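Long-range contact in DSBA-like thioredoxin domain-containing protein (Nitrosomonas europaea, PDB 2IN3), which probably acts as a thiol-disulfide oxidoreductase of the DsbA family, in the FrnE-like subfamily, possibly as a disulfide isomerase: residues V27-L39 / Y195-L209. Residues are numbered along the deposited sequence; the frame is centred on the assembly and turned at random.
Sequences VIENIRQEYSAFL and YRPIEALRQLLDTWL. With EDO (1,2-ethanediol), chain E.
Tyr35 lies with one ring face over Leu205, whose CD1 stands 4.2 Å from the centroid of the Tyr35 ring and 11° off its normal, a CH-pi contact. The ring is a knob in the hole made by Arg202, Leu205, Asp206 and Leu209; CD1 of Leu209 meets its edge. Its hydroxyl OH donates to Asp206 OD1 over 2.7 Å, meeting the carboxylate from above its plane. Beside this knob, Arg202 reaches across from helix 198-211, extended from CG to NE, and divides its donors: NH2 bonds to Asn30 OD1 at 2.9 Å, above the amide's carbonyl plane, while NE donates to the syn lone pair of Glu34 OE2 in a salt bridge, in the modelled conformer of that glutamate. Both bonds are well bent, and CG1 of Ile198 lies against one guanidinium face. A leucine in place of Arg202 would probably leave the Glu34 carboxylate without this charge partner and Asn30 OD1 without its donor. Toward Val27 and the start of helix 198-211 the contact is apolar. With CG1 anti to its backbone N, Val27 sets that methyl 3.8 Å from Ile198 CD1, which slides alongside Ile31, 3.6 Å from its CG1. Beyond Tyr35, Leu39 CD2 packs 4.0 Å from Leu209 CD2. Ile31 and Leu205 also touch Leu10 of strand 9-14, so the seam rests on the sheet. The axes of the segments 27-35 and 198-209 approach to 10.3 Å and cross at -39°, pairing the helix that follows the first strand with the C-terminal helix on one sheet face, as in the thioredoxin fold.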
ATOM      1  N   VAL A  27       6.459  10.278  -0.204  1.00 45.94           N
ATOM      2  CA  VAL A  27       7.866   9.889  -0.339  1.00 44.47           C
ATOM      3  C   VAL A  27       7.991   8.879  -1.483  1.00 44.22           C
ATOM      4  O   VAL A  27       8.834   9.010  -2.382  1.00 43.66           O
ATOM      5  CB  VAL A  27       8.382   9.250   0.974  1.00 45.01           C
ATOM      6  CG1 VAL A  27       9.851   8.763   0.811  1.00 45.79           C
ATOM      7  CG2 VAL A  27       8.233  10.240   2.134  1.00 46.62           C
ATOM      8  N   ILE A  28       7.145   7.866  -1.478  1.00 44.67           N
ATOM      9  CA  ILE A  28       7.196   6.894  -2.581  1.00 45.98           C
ATOM     10  C   ILE A  28       6.787   7.515  -3.934  1.00 45.14           C
ATOM     11  O   ILE A  28       7.339   7.146  -4.984  1.00 44.81           O
ATOM     12  CB  ILE A  28       6.441   5.544  -2.228  1.00 47.08           C
ATOM     13  CG1 ILE A  28       6.792   4.438  -3.264  1.00 47.20           C
ATOM     14  CG2 ILE A  28       4.929   5.780  -2.189  1.00 46.73           C
ATOM     15  CD1 ILE A  28       8.308   4.038  -3.251  1.00 44.69           C
ATOM     16  N   GLU A  29       5.888   8.513  -3.924  1.00 45.81           N
ATOM     17  CA  GLU A  29       5.570   9.273  -5.158  1.00 46.10           C
ATOM     18  C   GLU A  29       6.859   9.947  -5.725  1.00 44.72           C
ATOM     19  O   GLU A  29       7.148   9.867  -6.933  1.00 43.85           O
ATOM     20  CB  GLU A  29       4.487  10.344  -4.914  1.00 46.10           C
ATOM     21  CG  GLU A  29       4.160  11.255  -6.156  1.00 47.93           C
ATOM     22  CD  GLU A  29       3.412  12.591  -5.810  1.00 49.07           C
ATOM     23  OE1 GLU A  29       2.999  12.789  -4.638  1.00 56.16           O
ATOM     24  OE2 GLU A  29       3.249  13.457  -6.726  1.00 53.58           O
ATOM     25  N   ASN A  30       7.593  10.627  -4.857  1.00 44.08           N
ATOM     26  CA  ASN A  30       8.832  11.280  -5.277  1.00 44.93           C
ATOM     27  C   ASN A  30       9.863  10.289  -5.793  1.00 44.51           C
ATOM     28  O   ASN A  30      10.500  10.524  -6.827  1.00 43.96           O
ATOM     29  CB  ASN A  30       9.433  12.144  -4.169  1.00 44.93           C
ATOM     30  CG  ASN A  30      10.536  13.077  -4.707  1.00 50.40           C
ATOM     31  OD1 ASN A  30      11.695  12.683  -4.874  1.00 54.24           O
ATOM     32  ND2 ASN A  30      10.157  14.315  -5.024  1.00 55.11           N
ATOM     33  N   ILE A  31      10.009   9.163  -5.081  1.00 44.41           N
ATOM     34  CA  ILE A  31      10.931   8.103  -5.500  1.00 44.77           C
ATOM     35  C   ILE A  31      10.562   7.595  -6.909  1.00 44.94           C
ATOM     36  O   ILE A  31      11.416   7.531  -7.808  1.00 44.15           O
ATOM     37  CB  ILE A  31      10.927   6.939  -4.479  1.00 45.65           C
ATOM     38  CG1 ILE A  31      11.549   7.381  -3.160  1.00 44.16           C
ATOM     39  CG2 ILE A  31      11.725   5.721  -5.041  1.00 46.89           C
ATOM     40  CD1 ILE A  31      11.280   6.362  -1.990  1.00 46.73           C
ATOM     41  N   ARG A  32       9.292   7.252  -7.101  1.00 44.83           N
ATOM     42  CA  ARG A  32       8.779   6.893  -8.453  1.00 47.92           C
ATOM     43  C   ARG A  32       9.054   7.954  -9.479  1.00 48.31           C
ATOM     44  O   ARG A  32       9.377   7.653 -10.624  1.00 50.61           O
ATOM     45  CB  ARG A  32       7.260   6.637  -8.440  1.00 46.78           C
ATOM     46  CG  ARG A  32       6.874   5.432  -7.621  1.00 49.58           C
ATOM     47  CD  ARG A  32       5.386   5.222  -7.656  1.00 47.30           C
ATOM     48  NE  ARG A  32       4.979   4.936  -9.008  1.00 53.41           N
ATOM     49  CZ  ARG A  32       4.042   5.573  -9.676  1.00 52.39           C
ATOM     50  NH1 ARG A  32       3.344   6.553  -9.121  1.00 57.05           N
ATOM     51  NH2 ARG A  32       3.798   5.208 -10.903  1.00 51.63           N
ATOM     52  N   GLN A  33       8.868   9.212  -9.115  1.00 49.48           N
ATOM     53  CA  GLN A  33       9.086  10.269 -10.086  1.00 50.27           C
ATOM     54  C   GLN A  33      10.578  10.347 -10.453  1.00 48.27           C
ATOM     55  O   GLN A  33      10.898  10.504 -11.625  1.00 50.03           O
ATOM     56  CB  GLN A  33       8.554  11.609  -9.565  1.00 50.35           C
ATOM     57  CG  GLN A  33       6.998  11.666  -9.547  1.00 53.90           C
ATOM     58  CD  GLN A  33       6.404  12.875  -8.789  1.00 55.71           C
ATOM     59  OE1 GLN A  33       7.065  13.504  -7.926  1.00 62.10           O
ATOM     60  NE2 GLN A  33       5.140  13.189  -9.095  1.00 58.40           N
ATOM     61  N   GLU A  34      11.461  10.158  -9.472  1.00 45.16           N
ATOM     62  CA  GLU A  34      12.886  10.404  -9.662  0.50 44.66           C
ATOM     63  C   GLU A  34      13.658   9.197 -10.213  1.00 44.39           C
ATOM     64  O   GLU A  34      14.574   9.356 -11.043  1.00 42.91           O
ATOM     65  CB  GLU A  34      13.506  10.864  -8.347  0.50 44.64           C
ATOM     66  CG  GLU A  34      14.610  11.866  -8.556  0.50 44.96           C
ATOM     67  CD  GLU A  34      15.385  12.183  -7.285  0.50 44.08           C
ATOM     68  OE1 GLU A  34      16.565  12.513  -7.425  0.50 43.73           O
ATOM     69  OE2 GLU A  34      14.815  12.126  -6.170  0.50 42.76           O
ATOM     70  N   TYR A  35      13.279   7.997  -9.774  1.00 42.12           N
ATOM     71  CA  TYR A  35      14.057   6.798 -10.070  1.00 42.86           C
ATOM     72  C   TYR A  35      13.510   5.857 -11.147  1.00 43.48           C
ATOM     73  O   TYR A  35      14.128   4.822 -11.416  1.00 44.75           O
ATOM     74  CB  TYR A  35      14.296   6.004  -8.785  1.00 42.42           C
ATOM     75  CG  TYR A  35      15.201   6.700  -7.785  1.00 42.70           C
ATOM     76  CD1 TYR A  35      16.563   6.396  -7.715  1.00 42.03           C
ATOM     77  CD2 TYR A  35      14.687   7.667  -6.923  1.00 42.55           C
ATOM     78  CE1 TYR A  35      17.412   7.059  -6.801  1.00 42.47           C
ATOM     79  CE2 TYR A  35      15.501   8.326  -6.016  1.00 42.78           C
ATOM     80  CZ  TYR A  35      16.851   8.007  -5.940  1.00 40.92           C
ATOM     81  OH  TYR A  35      17.624   8.651  -5.008  1.00 42.98           O
ATOM     82  N   SER A  36      12.387   6.205 -11.775  0.50 43.95           N
ATOM     83  CA  SER A  36      11.697   5.245 -12.659  0.50 43.96           C
ATOM     84  C   SER A  36      12.414   4.924 -13.974  0.50 44.12           C
ATOM     85  O   SER A  36      12.019   3.995 -14.692  0.50 43.82           O
ATOM     86  CB  SER A  36      10.237   5.645 -12.891  0.50 44.19           C
ATOM     87  OG  SER A  36       9.470   5.351 -11.732  0.50 44.19           O
ATOM     88  N   ALA A  37      13.461   5.680 -14.299  1.00 44.19           N
ATOM     89  CA  ALA A  37      14.314   5.339 -15.423  1.00 44.05           C
ATOM     90  C   ALA A  37      15.304   4.232 -15.053  1.00 44.73           C
ATOM     91  O   ALA A  37      15.855   3.587 -15.937  1.00 45.21           O
ATOM     92  CB  ALA A  37      15.057   6.574 -15.967  1.00 44.81           C
ATOM     93  N   PHE A  38      15.473   3.977 -13.759  1.00 44.63           N
ATOM     94  CA  PHE A  38      16.542   3.110 -13.256  1.00 45.55           C
ATOM     95  C   PHE A  38      16.033   1.912 -12.448  1.00 45.32           C
ATOM     96  O   PHE A  38      16.732   0.902 -12.329  1.00 45.79           O
ATOM     97  CB  PHE A  38      17.485   3.943 -12.387  1.00 45.36           C
ATOM     98  CG  PHE A  38      17.918   5.219 -13.054  1.00 45.86           C
ATOM     99  CD1 PHE A  38      18.753   5.179 -14.171  1.00 45.97           C
ATOM    100  CD2 PHE A  38      17.471   6.458 -12.580  1.00 46.02           C
ATOM    101  CE1 PHE A  38      19.153   6.346 -14.811  1.00 47.71           C
ATOM    102  CE2 PHE A  38      17.858   7.638 -13.221  1.00 45.17           C
ATOM    103  CZ  PHE A  38      18.708   7.575 -14.330  1.00 46.51           C
ATOM    104  N   LEU A  39      14.830   2.043 -11.897  1.00 44.75           N
ATOM    105  CA  LEU A  39      14.199   0.993 -11.100  1.00 44.90           C
ATOM    106  C   LEU A  39      12.740   0.854 -11.531  1.00 45.75           C
ATOM    107  O   LEU A  39      12.077   1.855 -11.790  1.00 46.01           O
ATOM    108  CB  LEU A  39      14.261   1.362  -9.606  1.00 45.32           C
ATOM    109  CG  LEU A  39      15.638   1.391  -8.938  1.00 44.81           C
ATOM    110  CD1 LEU A  39      15.582   2.039  -7.552  1.00 43.77           C
ATOM    111  CD2 LEU A  39      16.229  -0.037  -8.864  1.00 43.66           C
ATOM    112  N   TYR A 195       8.556   3.857   7.799  1.00 47.39           N
ATOM    113  CA  TYR A 195       8.603   5.224   7.261  1.00 47.67           C
ATOM    114  C   TYR A 195       9.994   5.831   7.488  1.00 46.94           C
ATOM    115  O   TYR A 195      10.545   5.749   8.593  1.00 44.85           O
ATOM    116  CB  TYR A 195       7.569   6.121   7.970  1.00 48.69           C
ATOM    117  CG  TYR A 195       7.716   7.606   7.630  1.00 49.11           C
ATOM    118  CD1 TYR A 195       7.056   8.174   6.516  1.00 48.52           C
ATOM    119  CD2 TYR A 195       8.514   8.432   8.408  1.00 49.46           C
ATOM    120  CE1 TYR A 195       7.226   9.547   6.198  1.00 48.98           C
ATOM    121  CE2 TYR A 195       8.663   9.785   8.120  1.00 50.74           C
ATOM    122  CZ  TYR A 195       8.027  10.331   7.010  1.00 52.47           C
ATOM    123  OH  TYR A 195       8.213  11.676   6.770  1.00 53.71           O
ATOM    124  N   ARG A 196      10.561   6.437   6.450  1.00 47.13           N
ATOM    125  CA  ARG A 196      11.742   7.316   6.638  1.00 48.70           C
ATOM    126  C   ARG A 196      11.553   8.479   5.668  1.00 47.23           C
ATOM    127  O   ARG A 196      10.864   8.327   4.648  1.00 47.47           O
ATOM    128  CB  ARG A 196      13.075   6.563   6.366  1.00 48.69           C
ATOM    129  CG  ARG A 196      13.424   5.456   7.405  1.00 52.22           C
ATOM    130  CD  ARG A 196      14.808   4.802   7.198  1.00 52.58           C
ATOM    131  NE  ARG A 196      15.875   5.681   7.713  1.00 61.45           N
ATOM    132  CZ  ARG A 196      17.191   5.488   7.571  1.00 62.68           C
ATOM    133  NH1 ARG A 196      18.040   6.381   8.072  1.00 63.86           N
ATOM    134  NH2 ARG A 196      17.674   4.413   6.947  1.00 63.77           N
ATOM    135  N   PRO A 197      12.139   9.647   5.973  1.00 47.37           N
ATOM    136  CA  PRO A 197      12.060  10.796   5.054  1.00 47.13           C
ATOM    137  C   PRO A 197      12.748  10.556   3.708  1.00 47.11           C
ATOM    138  O   PRO A 197      13.616   9.680   3.595  1.00 48.03           O
ATOM    139  CB  PRO A 197      12.756  11.921   5.830  1.00 47.12           C
ATOM    140  CG  PRO A 197      12.709  11.488   7.271  1.00 47.67           C
ATOM    141  CD  PRO A 197      12.823   9.994   7.234  1.00 46.11           C
ATOM    142  N   ILE A 198      12.343  11.322   2.704  1.00 45.98           N
ATOM    143  CA  ILE A 198      12.880  11.208   1.333  1.00 46.06           C
ATOM    144  C   ILE A 198      14.418  11.344   1.280  1.00 46.03           C
ATOM    145  O   ILE A 198      15.074  10.684   0.459  1.00 46.04           O
ATOM    146  CB  ILE A 198      12.153  12.205   0.362  1.00 45.96           C
ATOM    147  CG1 ILE A 198      12.467  11.964  -1.110  1.00 47.16           C
ATOM    148  CG2 ILE A 198      12.480  13.661   0.675  1.00 46.63           C
ATOM    149  CD1 ILE A 198      12.071  10.617  -1.639  1.00 49.02           C
ATOM    150  N   GLU A 199      14.995  12.166   2.162  1.00 45.12           N
ATOM    151  CA  GLU A 199      16.465  12.351   2.147  1.00 45.05           C
ATOM    152  C   GLU A 199      17.184  11.043   2.491  1.00 44.52           C
ATOM    153  O   GLU A 199      18.154  10.661   1.829  1.00 43.42           O
ATOM    154  CB  GLU A 199      16.911  13.483   3.101  1.00 45.15           C
ATOM    155  CG  GLU A 199      16.567  14.877   2.595  1.00 47.53           C
ATOM    156  CD  GLU A 199      15.126  15.295   2.943  1.00 49.82           C
ATOM    157  OE1 GLU A 199      14.462  14.615   3.762  1.00 47.26           O
ATOM    158  OE2 GLU A 199      14.667  16.310   2.385  1.00 51.21           O
ATOM    159  N   ALA A 200      16.699  10.344   3.522  1.00 44.45           N
ATOM    160  CA  ALA A 200      17.297   9.058   3.892  1.00 44.35           C
ATOM    161  C   ALA A 200      17.157   8.021   2.766  1.00 44.36           C
ATOM    162  O   ALA A 200      18.088   7.275   2.499  1.00 44.91           O
ATOM    163  CB  ALA A 200      16.698   8.531   5.182  1.00 45.39           C
ATOM    164  N   LEU A 201      16.029   8.002   2.087  0.50 44.12           N
ATOM    165  CA  LEU A 201      15.808   6.964   1.088  0.50 44.43           C
ATOM    166  C   LEU A 201      16.551   7.263  -0.206  0.50 43.54           C
ATOM    167  O   LEU A 201      17.000   6.342  -0.887  0.50 43.51           O
ATOM    168  CB  LEU A 201      14.326   6.754   0.859  0.50 44.87           C
ATOM    169  CG  LEU A 201      13.683   6.440   2.214  0.50 45.91           C
ATOM    170  CD1 LEU A 201      12.263   6.857   2.181  0.50 47.13           C
ATOM    171  CD2 LEU A 201      13.822   4.968   2.593  0.50 48.23           C
ATOM    172  N   ARG A 202      16.719   8.549  -0.509  1.00 42.74           N
ATOM    173  CA  ARG A 202      17.621   8.949  -1.608  1.00 41.77           C
ATOM    174  C   ARG A 202      19.032   8.398  -1.378  1.00 41.17           C
ATOM    175  O   ARG A 202      19.628   7.803  -2.278  1.00 40.80           O
ATOM    176  CB  ARG A 202      17.628  10.449  -1.754  1.00 41.67           C
ATOM    177  CG  ARG A 202      16.455  10.964  -2.615  1.00 41.10           C
ATOM    178  CD  ARG A 202      16.257  12.433  -2.413  1.00 43.33           C
ATOM    179  NE  ARG A 202      15.148  12.928  -3.224  1.00 45.03           N
ATOM    180  CZ  ARG A 202      14.653  14.155  -3.106  1.00 47.47           C
ATOM    181  NH1 ARG A 202      15.204  15.016  -2.261  1.00 45.23           N
ATOM    182  NH2 ARG A 202      13.629  14.533  -3.862  1.00 48.75           N
ATOM    183  N   GLN A 203      19.559   8.590  -0.167  0.50 40.57           N
ATOM    184  CA  GLN A 203      20.871   8.033   0.193  0.50 40.65           C
ATOM    185  C   GLN A 203      20.929   6.520  -0.061  0.50 40.14           C
ATOM    186  O   GLN A 203      21.855   6.023  -0.705  0.50 39.21           O
ATOM    187  CB  GLN A 203      21.220   8.332   1.667  0.50 40.82           C
ATOM    188  CG  GLN A 203      22.645   7.917   2.089  0.50 42.44           C
ATOM    189  CD  GLN A 203      22.726   6.520   2.704  0.50 43.76           C
ATOM    190  OE1 GLN A 203      22.075   6.232   3.710  0.50 46.03           O
ATOM    191  NE2 GLN A 203      23.553   5.657   2.113  0.50 44.42           N
ATOM    192  N   LEU A 204      19.944   5.804   0.478  1.00 39.79           N
ATOM    193  CA  LEU A 204      19.926   4.336   0.430  1.00 40.60           C
ATOM    194  C   LEU A 204      19.838   3.840  -1.017  1.00 40.15           C
ATOM    195  O   LEU A 204      20.664   3.030  -1.468  1.00 40.18           O
ATOM    196  CB  LEU A 204      18.742   3.793   1.260  1.00 40.88           C
ATOM    197  CG  LEU A 204      18.901   4.112   2.755  1.00 44.02           C
ATOM    198  CD1 LEU A 204      17.621   3.784   3.543  1.00 46.86           C
ATOM    199  CD2 LEU A 204      20.117   3.412   3.308  1.00 45.45           C
ATOM    200  N   LEU A 205      18.906   4.406  -1.767  1.00 39.11           N
ATOM    201  CA  LEU A 205      18.764   4.052  -3.191  1.00 39.06           C
ATOM    202  C   LEU A 205      19.992   4.421  -4.007  1.00 39.02           C
ATOM    203  O   LEU A 205      20.445   3.624  -4.829  1.00 37.69           O
ATOM    204  CB  LEU A 205      17.498   4.655  -3.798  1.00 39.54           C
ATOM    205  CG  LEU A 205      16.224   4.155  -3.104  1.00 42.52           C
ATOM    206  CD1 LEU A 205      15.022   5.022  -3.550  1.00 44.68           C
ATOM    207  CD2 LEU A 205      15.979   2.662  -3.359  1.00 46.46           C
ATOM    208  N   ASP A 206      20.524   5.623  -3.774  1.00 38.63           N
ATOM    209  CA  ASP A 206      21.710   6.075  -4.494  1.00 38.27           C
ATOM    210  C   ASP A 206      22.873   5.093  -4.303  1.00 38.24           C
ATOM    211  O   ASP A 206      23.571   4.752  -5.253  1.00 37.88           O
ATOM    212  CB  ASP A 206      22.112   7.473  -4.022  1.00 38.22           C
ATOM    213  CG  ASP A 206      21.171   8.580  -4.536  1.00 39.49           C
ATOM    214  OD1 ASP A 206      20.320   8.316  -5.421  1.00 36.86           O
ATOM    215  OD2 ASP A 206      21.331   9.742  -4.082  1.00 39.06           O
ATOM    216  N   THR A 207      23.089   4.671  -3.054  1.00 38.42           N
ATOM    217  CA  THR A 207      24.183   3.748  -2.714  1.00 38.48           C
ATOM    218  C   THR A 207      23.947   2.373  -3.334  1.00 38.53           C
ATOM    219  O   THR A 207      24.876   1.766  -3.891  1.00 37.77           O
ATOM    220  CB  THR A 207      24.355   3.664  -1.159  1.00 39.38           C
ATOM    221  OG1 THR A 207      24.751   4.949  -0.682  1.00 39.95           O
ATOM    222  CG2 THR A 207      25.418   2.639  -0.762  1.00 40.39           C
ATOM    223  N   TRP A 208      22.709   1.891  -3.265  1.00 38.71           N
ATOM    224  CA  TRP A 208      22.364   0.617  -3.908  1.00 38.79           C
ATOM    225  C   TRP A 208      22.713   0.667  -5.402  1.00 38.73           C
ATOM    226  O   TRP A 208      23.441  -0.200  -5.896  1.00 38.89           O
ATOM    227  CB  TRP A 208      20.880   0.194  -3.679  1.00 38.97           C
ATOM    228  CG  TRP A 208      20.712  -1.230  -4.166  1.00 39.52           C
ATOM    229  CD1 TRP A 208      20.913  -2.374  -3.436  1.00 40.95           C
ATOM    230  CD2 TRP A 208      20.457  -1.657  -5.514  1.00 38.83           C
ATOM    231  NE1 TRP A 208      20.747  -3.481  -4.238  1.00 41.27           N
ATOM    232  CE2 TRP A 208      20.479  -3.073  -5.517  1.00 40.24           C
ATOM    233  CE3 TRP A 208      20.205  -0.983  -6.716  1.00 38.41           C
ATOM    234  CZ2 TRP A 208      20.268  -3.834  -6.684  1.00 40.95           C
ATOM    235  CZ3 TRP A 208      19.976  -1.740  -7.878  1.00 38.75           C
ATOM    236  CH2 TRP A 208      20.008  -3.149  -7.847  1.00 41.15           C
ATOM    237  N   LEU A 209      22.223   1.688  -6.112  1.00 38.78           N
ATOM    238  CA  LEU A 209      22.529   1.830  -7.555  1.00 39.75           C
ATOM    239  C   LEU A 209      24.025   2.003  -7.873  1.00 40.34           C
ATOM    240  O   LEU A 209      24.493   1.494  -8.888  1.00 40.52           O
ATOM    241  CB  LEU A 209      21.714   2.973  -8.189  1.00 40.22           C
ATOM    242  CG  LEU A 209      20.195   2.747  -8.232  1.00 40.53           C
ATOM    243  CD1 LEU A 209      19.443   4.088  -8.274  1.00 43.59           C
ATOM    244  CD2 LEU A 209      19.781   1.791  -9.372  1.00 44.54           C
TER
HETATM  245  C1  EDO E 218       5.748   8.022 -11.690  1.00 67.33           C
HETATM  246  O1  EDO E 218       5.479   9.420 -11.767  1.00 65.38           O
HETATM  247  C2  EDO E 218       6.794   7.635 -12.735  1.00 67.81           C
HETATM  248  O2  EDO E 218       7.469   8.827 -13.149  1.00 68.66           O